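Dihydropteroate synthase (Clostridioides difficile, PDB 6PZ2) probably catalyses the folate-pathway condensation of a dihydropterin pyrophosphate with p-aminobenzoate to give dihydropteroate, and is captured here with pteroic acid. Local coordinates at residues Y65-I79 and I92-L106. Numbering follows the deposited sequence.
Sequences YVDSDEELRRVIPVI and IDTYKADVAEEALKL
E71 and K96 form a salt bridge near the N-terminal ends of two neighbouring outer helices of the TIM barrel, 68-85 and 97-105; the 68-79 part of the first runs beside the second at 27°, the axes 9.5 Å apart. K96 NZ comes to E71 OE1 on the syn side of the carboxylate at 2.6 Å. In the glutamate, CG anti to the backbone N (chi1 -173°) and an extended chain carry the carboxylate to T94 and K96, just ahead of helix 97-105. T94 OG1 donates to E71 OE2 at 2.8 Å, from above the carboxylate plane, and two waters also donate to this oxygen. One of these accepts from K96 NZ; the other donates to the carbonyl O of D93, the residue whose side chain contacts the bound pteroic acid. With both oxygens engaged, the buried carboxylate can hardly rotate. A bend at the end of the K96 chain brings NZ near V66 O as well, a weak bond, and E57 gives the ammonium a second carboxylate; E57 also binds the hydroxyl of Y95. T94 OG1 is itself positioned by an ST turn, accepting from K96 N.

Flanking this polar cluster, S68 OG donates to D98 OD1 at 2.7 Å, 39° out of the carboxylate plane, while V99 CG2 packs against S68 CB. Further along, the seam turns apolar: L72 CD2 sits 3.4 Å from E102 CB, V75 meets I92 at the strand, and I79 CD1 lies 3.8 Å from A103 CB. Where the seam reaches L106, I79 CG2 rests 3.7 Å from L106 CB.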
ATOM      1  N   TYR A  65     -26.012   3.399  21.206  1.00 47.34           N
ATOM      2  CA  TYR A  65     -26.804   2.235  20.852  1.00 45.60           C
ATOM      3  C   TYR A  65     -28.111   2.744  20.230  1.00 40.35           C
ATOM      4  O   TYR A  65     -28.653   3.747  20.658  1.00 34.87           O
ATOM      5  CB  TYR A  65     -27.034   1.378  22.100  1.00 47.45           C
ATOM      6  CG  TYR A  65     -28.157   0.364  22.020  1.00 62.29           C
ATOM      7  CD1 TYR A  65     -27.901  -0.967  21.706  1.00 57.56           C
ATOM      8  CD2 TYR A  65     -29.474   0.715  22.297  1.00 58.69           C
ATOM      9  CE1 TYR A  65     -28.919  -1.906  21.638  1.00 57.42           C
ATOM     10  CE2 TYR A  65     -30.501  -0.214  22.239  1.00 54.40           C
ATOM     11  CZ  TYR A  65     -30.222  -1.528  21.903  1.00 55.58           C
ATOM     12  OH  TYR A  65     -31.226  -2.449  21.814  1.00 59.63           O
ATOM     13  N   VAL A  66     -28.586   2.046  19.214  1.00 35.11           N
ATOM     14  CA  VAL A  66     -29.857   2.296  18.545  1.00 38.07           C
ATOM     15  C   VAL A  66     -30.763   1.087  18.817  1.00 37.97           C
ATOM     16  O   VAL A  66     -30.308  -0.060  18.613  1.00 37.78           O
ATOM     17  CB  VAL A  66     -29.597   2.442  17.031  1.00 40.02           C
ATOM     18  CG1 VAL A  66     -30.827   2.839  16.250  1.00 39.31           C
ATOM     19  CG2 VAL A  66     -28.464   3.421  16.752  1.00 46.11           C
ATOM     20  N   ASP A  67     -32.030   1.304  19.189  1.00 35.73           N
ATOM     21  CA  ASP A  67     -32.966   0.177  19.317  1.00 37.79           C
ATOM     22  C   ASP A  67     -33.289  -0.298  17.897  1.00 34.02           C
ATOM     23  O   ASP A  67     -33.155   0.458  16.930  1.00 29.23           O
ATOM     24  CB  ASP A  67     -34.201   0.489  20.174  1.00 46.92           C
ATOM     25  CG  ASP A  67     -35.254   1.330  19.473  1.00 61.78           C
ATOM     26  OD1 ASP A  67     -35.316   2.535  19.778  1.00 84.56           O
ATOM     27  OD2 ASP A  67     -35.990   0.790  18.615  1.00 61.81           O
ATOM     28  N   SER A  68     -33.729  -1.537  17.797  1.00 30.36           N
ATOM     29  CA  SER A  68     -33.826  -2.155  16.493  1.00 35.81           C
ATOM     30  C   SER A  68     -34.959  -1.560  15.640  1.00 35.41           C
ATOM     31  O   SER A  68     -34.860  -1.577  14.406  1.00 28.50           O
ATOM     32  CB  SER A  68     -33.917  -3.648  16.626  1.00 38.53           C
ATOM     33  OG  SER A  68     -35.048  -4.009  17.380  1.00 35.50           O
ATOM     34  N   ASP A  69     -36.010  -1.028  16.252  1.00 31.10           N
ATOM     35  CA  ASP A  69     -37.050  -0.366  15.469  1.00 38.89           C
ATOM     36  C   ASP A  69     -36.444   0.846  14.752  1.00 36.27           C
ATOM     37  O   ASP A  69     -36.664   1.045  13.557  1.00 32.15           O
ATOM     38  CB  ASP A  69     -38.230   0.116  16.326  1.00 44.19           C
ATOM     39  CG  ASP A  69     -39.293  -0.926  16.637  1.00 52.83           C
ATOM     40  OD1 ASP A  69     -39.252  -2.037  16.063  1.00 53.61           O
ATOM     41  OD2 ASP A  69     -40.182  -0.603  17.452  1.00 76.20           O
ATOM     42  N   GLU A  70     -35.693   1.647  15.501  1.00 31.65           N
ATOM     43  CA  GLU A  70     -35.044   2.817  14.930  1.00 34.48           C
ATOM     44  C   GLU A  70     -34.048   2.380  13.852  1.00 30.67           C
ATOM     45  O   GLU A  70     -33.980   2.979  12.787  1.00 30.07           O
ATOM     46  CB  GLU A  70     -34.373   3.657  16.016  1.00 37.96           C
ATOM     47  CG  GLU A  70     -33.601   4.854  15.489  1.00 44.08           C
ATOM     48  CD  GLU A  70     -34.429   5.945  14.833  1.00 50.92           C
ATOM     49  OE1 GLU A  70     -35.416   6.360  15.469  1.00 70.53           O
ATOM     50  OE2 GLU A  70     -34.099   6.367  13.687  1.00 52.46           O
ATOM     51  N   GLU A  71     -33.282   1.344  14.139  1.00 29.85           N
ATOM     52  CA  GLU A  71     -32.269   0.883  13.195  1.00 32.02           C
ATOM     53  C   GLU A  71     -32.946   0.495  11.865  1.00 30.99           C
ATOM     54  O   GLU A  71     -32.431   0.776  10.758  1.00 33.31           O
ATOM     55  CB  GLU A  71     -31.494  -0.227  13.906  1.00 31.59           C
ATOM     56  CG  GLU A  71     -30.274  -0.762  13.170  1.00 35.82           C
ATOM     57  CD  GLU A  71     -29.444  -1.759  13.969  1.00 35.75           C
ATOM     58  OE1 GLU A  71     -29.693  -1.901  15.186  1.00 35.37           O
ATOM     59  OE2 GLU A  71     -28.564  -2.421  13.366  1.00 37.29           O
ATOM     60  N   LEU A  72     -34.096  -0.177  11.952  1.00 32.69           N
ATOM     61  CA  LEU A  72     -34.839  -0.658  10.743  1.00 36.48           C
ATOM     62  C   LEU A  72     -35.446   0.503   9.931  1.00 30.47           C
ATOM     63  O   LEU A  72     -35.474   0.511   8.656  1.00 27.70           O
ATOM     64  CB  LEU A  72     -35.904  -1.668  11.194  1.00 34.09           C
ATOM     65  CG  LEU A  72     -35.380  -3.088  11.419  1.00 36.93           C
ATOM     66  CD1 LEU A  72     -36.389  -3.964  12.143  1.00 34.62           C
ATOM     67  CD2 LEU A  72     -34.996  -3.737  10.098  1.00 35.91           C
ATOM     68  N   ARG A  73     -35.901   1.515  10.657  1.00 29.86           N
ATOM     69  CA  ARG A  73     -36.466   2.729  10.029  1.00 33.76           C
ATOM     70  C   ARG A  73     -35.385   3.394   9.172  1.00 30.87           C
ATOM     71  O   ARG A  73     -35.670   3.901   8.087  1.00 30.80           O
ATOM     72  CB  ARG A  73     -36.984   3.731  11.071  1.00 32.98           C
ATOM     73  CG  ARG A  73     -38.314   3.356  11.697  1.00 34.63           C
ATOM     74  CD  ARG A  73     -38.894   4.448  12.586  1.00 38.41           C
ATOM     75  NE  ARG A  73     -38.125   4.795  13.775  1.00 36.90           N
ATOM     76  CZ  ARG A  73     -38.363   4.362  15.010  1.00 36.39           C
ATOM     77  NH1 ARG A  73     -37.753   4.939  16.031  1.00 35.79           N
ATOM     78  NH2 ARG A  73     -39.204   3.368  15.230  1.00 34.47           N
ATOM     79  N   ARG A  74     -34.133   3.343   9.634  1.00 33.66           N
ATOM     80  CA  ARG A  74     -33.031   3.933   8.873  1.00 29.92           C
ATOM     81  C   ARG A  74     -32.665   3.030   7.694  1.00 30.23           C
ATOM     82  O   ARG A  74     -32.457   3.549   6.596  1.00 31.23           O
ATOM     83  CB  ARG A  74     -31.802   4.156   9.750  1.00 31.86           C
ATOM     84  CG  ARG A  74     -32.019   5.182  10.849  1.00 30.22           C
ATOM     85  CD  ARG A  74     -30.985   4.989  11.930  1.00 31.81           C
ATOM     86  NE  ARG A  74     -31.177   5.947  13.007  1.00 31.14           N
ATOM     87  CZ  ARG A  74     -30.283   6.203  13.950  1.00 34.08           C
ATOM     88  NH1 ARG A  74     -29.123   5.566  13.937  1.00 30.79           N
ATOM     89  NH2 ARG A  74     -30.581   7.050  14.927  1.00 28.37           N
ATOM     90  N   VAL A  75     -32.592   1.718   7.885  1.00 28.31           N
ATOM     91  CA  VAL A  75     -32.026   0.899   6.800  1.00 28.56           C
ATOM     92  C   VAL A  75     -33.084   0.402   5.810  1.00 31.95           C
ATOM     93  O   VAL A  75     -32.707   0.208   4.645  1.00 30.99           O
ATOM     94  CB  VAL A  75     -31.159  -0.258   7.332  1.00 32.12           C
ATOM     95  CG1 VAL A  75     -30.027   0.261   8.216  1.00 33.35           C
ATOM     96  CG2 VAL A  75     -31.977  -1.295   8.089  1.00 34.30           C
ATOM     97  N   ILE A  76     -34.345   0.187   6.208  1.00 32.07           N
ATOM     98  CA  ILE A  76     -35.336  -0.483   5.312  1.00 36.10           C
ATOM     99  C   ILE A  76     -35.541   0.300   4.005  1.00 31.47           C
ATOM    100  O   ILE A  76     -35.488  -0.273   2.904  1.00 32.06           O
ATOM    101  CB  ILE A  76     -36.671  -0.730   6.053  1.00 38.71           C
ATOM    102  CG1 ILE A  76     -36.511  -1.797   7.129  1.00 41.44           C
ATOM    103  CG2 ILE A  76     -37.801  -1.114   5.119  1.00 43.70           C
ATOM    104  CD1 ILE A  76     -36.106  -3.128   6.574  1.00 49.73           C
ATOM    105  N   PRO A  77     -35.805   1.595   4.104  1.00 28.34           N
ATOM    106  CA  PRO A  77     -35.965   2.350   2.861  1.00 31.61           C
ATOM    107  C   PRO A  77     -34.718   2.376   1.967  1.00 34.19           C
ATOM    108  O   PRO A  77     -34.831   2.407   0.745  1.00 34.94           O
ATOM    109  CB  PRO A  77     -36.298   3.795   3.261  1.00 33.66           C
ATOM    110  CG  PRO A  77     -36.315   3.820   4.788  1.00 33.92           C
ATOM    111  CD  PRO A  77     -35.845   2.473   5.291  1.00 30.81           C
ATOM    112  N   VAL A  78     -33.533   2.323   2.568  1.00 36.39           N
ATOM    113  CA  VAL A  78     -32.309   2.316   1.763  1.00 31.87           C
ATOM    114  C   VAL A  78     -32.165   0.972   1.053  1.00 31.10           C
ATOM    115  O   VAL A  78     -31.797   0.964  -0.129  1.00 27.78           O
ATOM    116  CB  VAL A  78     -31.058   2.638   2.601  1.00 32.49           C
ATOM    117  CG1 VAL A  78     -29.801   2.608   1.755  1.00 31.24           C
ATOM    118  CG2 VAL A  78     -31.208   3.962   3.331  1.00 28.19           C
ATOM    119  N   ILE A  79     -32.441  -0.126   1.764  1.00 31.82           N
ATOM    120  CA  ILE A  79     -32.373  -1.460   1.145  1.00 33.39           C
ATOM    121  C   ILE A  79     -33.349  -1.533  -0.033  1.00 37.75           C
ATOM    122  O   ILE A  79     -32.991  -2.051  -1.088  1.00 33.36           O
ATOM    123  CB  ILE A  79     -32.667  -2.574   2.160  1.00 32.64           C
ATOM    124  CG1 ILE A  79     -31.571  -2.682   3.211  1.00 32.11           C
ATOM    125  CG2 ILE A  79     -32.890  -3.898   1.440  1.00 34.74           C
ATOM    126  CD1 ILE A  79     -31.967  -3.531   4.376  1.00 34.85           C
ATOM    127  N   ILE A  92     -25.661  -6.313   5.663  1.00 28.28           N
ATOM    128  CA  ILE A  92     -26.287  -5.474   6.672  1.00 27.14           C
ATOM    129  C   ILE A  92     -25.394  -5.527   7.914  1.00 27.09           C
ATOM    130  O   ILE A  92     -25.155  -6.565   8.490  1.00 25.45           O
ATOM    131  CB  ILE A  92     -27.743  -5.886   6.972  1.00 25.66           C
ATOM    132  CG1 ILE A  92     -28.363  -5.059   8.100  1.00 28.78           C
ATOM    133  CG2 ILE A  92     -27.821  -7.358   7.349  1.00 27.59           C
ATOM    134  CD1 ILE A  92     -28.760  -3.664   7.728  1.00 32.73           C
ATOM    135  N   ASP A  93     -24.905  -4.370   8.296  1.00 30.46           N
ATOM    136  CA  ASP A  93     -24.004  -4.271   9.397  1.00 32.95           C
ATOM    137  C   ASP A  93     -24.880  -4.187  10.642  1.00 28.84           C
ATOM    138  O   ASP A  93     -25.235  -3.105  11.048  1.00 29.84           O
ATOM    139  CB  ASP A  93     -23.120  -3.025   9.271  1.00 37.59           C
ATOM    140  CG  ASP A  93     -22.016  -2.886  10.314  1.00 47.12           C
ATOM    141  OD1 ASP A  93     -22.208  -3.260  11.511  1.00 49.08           O
ATOM    142  OD2 ASP A  93     -20.958  -2.377   9.916  1.00 65.01           O
ATOM    143  N   THR A  94     -25.219  -5.308  11.229  1.00 28.72           N
ATOM    144  CA  THR A  94     -26.007  -5.275  12.467  1.00 30.91           C
ATOM    145  C   THR A  94     -25.612  -6.485  13.320  1.00 29.85           C
ATOM    146  O   THR A  94     -25.311  -7.535  12.756  1.00 29.39           O
ATOM    147  CB  THR A  94     -27.517  -5.345  12.181  1.00 30.83           C
ATOM    148  OG1 THR A  94     -28.220  -5.161  13.407  1.00 30.98           O
ATOM    149  CG2 THR A  94     -27.950  -6.670  11.593  1.00 29.51           C
ATOM    150  N   TYR A  95     -25.655  -6.346  14.643  1.00 28.45           N
ATOM    151  CA  TYR A  95     -25.535  -7.492  15.510  1.00 30.84           C
ATOM    152  C   TYR A  95     -26.907  -7.904  16.055  1.00 33.65           C
ATOM    153  O   TYR A  95     -26.976  -8.797  16.910  1.00 32.64           O
ATOM    154  CB  TYR A  95     -24.612  -7.201  16.694  1.00 32.29           C
ATOM    155  CG  TYR A  95     -24.940  -5.959  17.478  1.00 31.41           C
ATOM    156  CD1 TYR A  95     -25.771  -5.994  18.585  1.00 37.25           C
ATOM    157  CD2 TYR A  95     -24.354  -4.754  17.144  1.00 34.94           C
ATOM    158  CE1 TYR A  95     -26.017  -4.860  19.342  1.00 34.51           C
ATOM    159  CE2 TYR A  95     -24.609  -3.601  17.869  1.00 39.14           C
ATOM    160  CZ  TYR A  95     -25.453  -3.653  18.963  1.00 40.37           C
ATOM    161  OH  TYR A  95     -25.699  -2.500  19.654  1.00 42.25           O
ATOM    162  N   LYS A  96     -27.988  -7.284  15.581  1.00 33.25           N
ATOM    163  CA  LYS A  96     -29.327  -7.633  16.080  1.00 31.99           C
ATOM    164  C   LYS A  96     -30.045  -8.546  15.081  1.00 30.85           C
ATOM    165  O   LYS A  96     -30.193  -8.234  13.905  1.00 31.28           O
ATOM    166  CB  LYS A  96     -30.124  -6.363  16.356  1.00 33.05           C
ATOM    167  CG  LYS A  96     -29.400  -5.377  17.264  1.00 35.06           C
ATOM    168  CD  LYS A  96     -30.240  -4.195  17.642  1.00 35.45           C
ATOM    169  CE  LYS A  96     -29.463  -3.111  18.357  1.00 40.38           C
ATOM    170  NZ  LYS A  96     -28.505  -2.408  17.470  1.00 43.27           N
ATOM    171  N   ALA A  97     -30.527  -9.669  15.603  1.00 29.46           N
ATOM    172  CA  ALA A  97     -31.143 -10.724  14.811  1.00 29.42           C
ATOM    173  C   ALA A  97     -32.429 -10.231  14.137  1.00 30.09           C
ATOM    174  O   ALA A  97     -32.702 -10.594  12.991  1.00 26.03           O
ATOM    175  CB  ALA A  97     -31.397 -11.916  15.702  1.00 32.22           C
ATOM    176  N   ASP A  98     -33.194  -9.376  14.802  1.00 29.40           N
ATOM    177  CA  ASP A  98     -34.466  -8.871  14.212  1.00 34.30           C
ATOM    178  C   ASP A  98     -34.198  -7.896  13.063  1.00 36.06           C
ATOM    179  O   ASP A  98     -34.927  -7.911  12.055  1.00 32.18           O
ATOM    180  CB  ASP A  98     -35.419  -8.213  15.216  1.00 34.11           C
ATOM    181  CG  ASP A  98     -34.795  -7.270  16.232  1.00 42.01           C
ATOM    182  OD1 ASP A  98     -35.576  -6.666  16.948  1.00 44.47           O
ATOM    183  OD2 ASP A  98     -33.549  -7.152  16.335  1.00 43.90           O
ATOM    184  N   VAL A  99     -33.144  -7.097  13.200  1.00 32.91           N
ATOM    185  CA  VAL A  99     -32.735  -6.228  12.111  1.00 28.54           C
ATOM    186  C   VAL A  99     -32.292  -7.090  10.924  1.00 29.67           C
ATOM    187  O   VAL A  99     -32.703  -6.866   9.771  1.00 30.12           O
ATOM    188  CB  VAL A  99     -31.609  -5.287  12.560  1.00 27.27           C
ATOM    189  CG1 VAL A  99     -31.095  -4.473  11.394  1.00 27.62           C
ATOM    190  CG2 VAL A  99     -32.042  -4.385  13.707  1.00 26.38           C
ATOM    191  N   ALA A 100     -31.434  -8.054  11.214  1.00 29.71           N
ATOM    192  CA  ALA A 100     -30.925  -8.937  10.163  1.00 31.99           C
ATOM    193  C   ALA A 100     -32.058  -9.637   9.406  1.00 32.03           C
ATOM    194  O   ALA A 100     -32.037  -9.785   8.161  1.00 30.19           O
ATOM    195  CB  ALA A 100     -30.011  -9.969  10.775  1.00 31.92           C
ATOM    196  N   GLU A 101     -32.994 -10.145  10.195  1.00 30.36           N
ATOM    197  CA  GLU A 101     -34.151 -10.841   9.636  1.00 35.72           C
ATOM    198  C   GLU A 101     -34.898  -9.979   8.615  1.00 30.41           C
ATOM    199  O   GLU A 101     -35.169 -10.453   7.498  1.00 28.58           O
ATOM    200  CB  GLU A 101     -35.156 -11.246  10.716  1.00 37.86           C
ATOM    201  CG  GLU A 101     -36.362 -11.942  10.105  1.00 41.74           C
ATOM    202  CD  GLU A 101     -36.817 -13.178  10.850  1.00 48.08           C
ATOM    203  OE1 GLU A 101     -36.809 -13.162  12.113  1.00 45.31           O
ATOM    204  OE2 GLU A 101     -37.150 -14.150  10.161  1.00 44.52           O
ATOM    205  N   GLU A 102     -35.277  -8.759   9.008  1.00 30.66           N
ATOM    206  CA  GLU A 102     -36.003  -7.870   8.074  1.00 32.66           C
ATOM    207  C   GLU A 102     -35.157  -7.597   6.826  1.00 32.38           C
ATOM    208  O   GLU A 102     -35.668  -7.626   5.687  1.00 29.96           O
ATOM    209  CB  GLU A 102     -36.414  -6.550   8.728  1.00 37.10           C
ATOM    210  CG  GLU A 102     -37.612  -6.657   9.671  1.00 45.65           C
ATOM    211  CD  GLU A 102     -38.697  -7.645   9.249  1.00 54.47           C
ATOM    212  OE1 GLU A 102     -38.849  -8.727   9.923  1.00 47.84           O
ATOM    213  OE2 GLU A 102     -39.340  -7.374   8.203  1.00 51.28           O
ATOM    214  N   ALA A 103     -33.868  -7.344   7.051  1.00 28.87           N
ATOM    215  CA  ALA A 103     -32.971  -7.030   5.928  1.00 28.17           C
ATOM    216  C   ALA A 103     -32.929  -8.228   4.981  1.00 28.02           C
ATOM    217  O   ALA A 103     -32.872  -8.060   3.742  1.00 27.73           O
ATOM    218  CB  ALA A 103     -31.585  -6.684   6.430  1.00 28.29           C
ATOM    219  N   LEU A 104     -32.861  -9.423   5.575  1.00 27.49           N
ATOM    220  CA  LEU A 104     -32.708 -10.618   4.751  1.00 31.74           C
ATOM    221  C   LEU A 104     -34.014 -10.907   4.002  1.00 34.74           C
ATOM    222  O   LEU A 104     -33.983 -11.345   2.851  1.00 33.95           O
ATOM    223  CB  LEU A 104     -32.306 -11.786   5.652  1.00 32.65           C
ATOM    224  CG  LEU A 104     -30.836 -11.791   6.063  1.00 31.39           C
ATOM    225  CD1 LEU A 104     -30.586 -12.817   7.150  1.00 30.67           C
ATOM    226  CD2 LEU A 104     -29.950 -12.072   4.864  1.00 33.41           C
ATOM    227  N   LYS A 105     -35.169 -10.645   4.623  1.00 37.35           N
ATOM    228  CA  LYS A 105     -36.419 -10.781   3.878  1.00 38.26           C
ATOM    229  C   LYS A 105     -36.425  -9.844   2.667  1.00 35.41           C
ATOM    230  O   LYS A 105     -36.951 -10.207   1.625  1.00 38.78           O
ATOM    231  CB  LYS A 105     -37.649 -10.451   4.722  1.00 39.23           C
ATOM    232  CG  LYS A 105     -38.022 -11.454   5.798  1.00 42.84           C
ATOM    233  CD  LYS A 105     -39.111 -10.894   6.696  1.00 49.72           C
ATOM    234  CE  LYS A 105     -39.416 -11.761   7.894  1.00 56.75           C
ATOM    235  NZ  LYS A 105     -40.335 -11.082   8.840  1.00 63.74           N
ATOM    236  N   LEU A 106     -35.840  -8.660   2.767  1.00 39.50           N
ATOM    237  CA  LEU A 106     -35.794  -7.730   1.612  1.00 38.21           C
ATOM    238  C   LEU A 106     -34.676  -8.060   0.618  1.00 38.47           C
ATOM    239  O   LEU A 106     -34.521  -7.309  -0.339  1.00 41.35           O
ATOM    240  CB  LEU A 106     -35.612  -6.304   2.126  1.00 37.33           C
ATOM    241  CG  LEU A 106     -36.782  -5.758   2.937  1.00 44.24           C
ATOM    242  CD1 LEU A 106     -36.405  -4.463   3.636  1.00 43.66           C
ATOM    243  CD2 LEU A 106     -37.997  -5.545   2.047  1.00 41.29           C
TER
HETATM  244  O   HOH W   1     -26.580  -3.152  15.173  1.00 33.97           O
HETATM  245  O   HOH W   2     -27.609  -1.597  10.901  1.00 35.59           O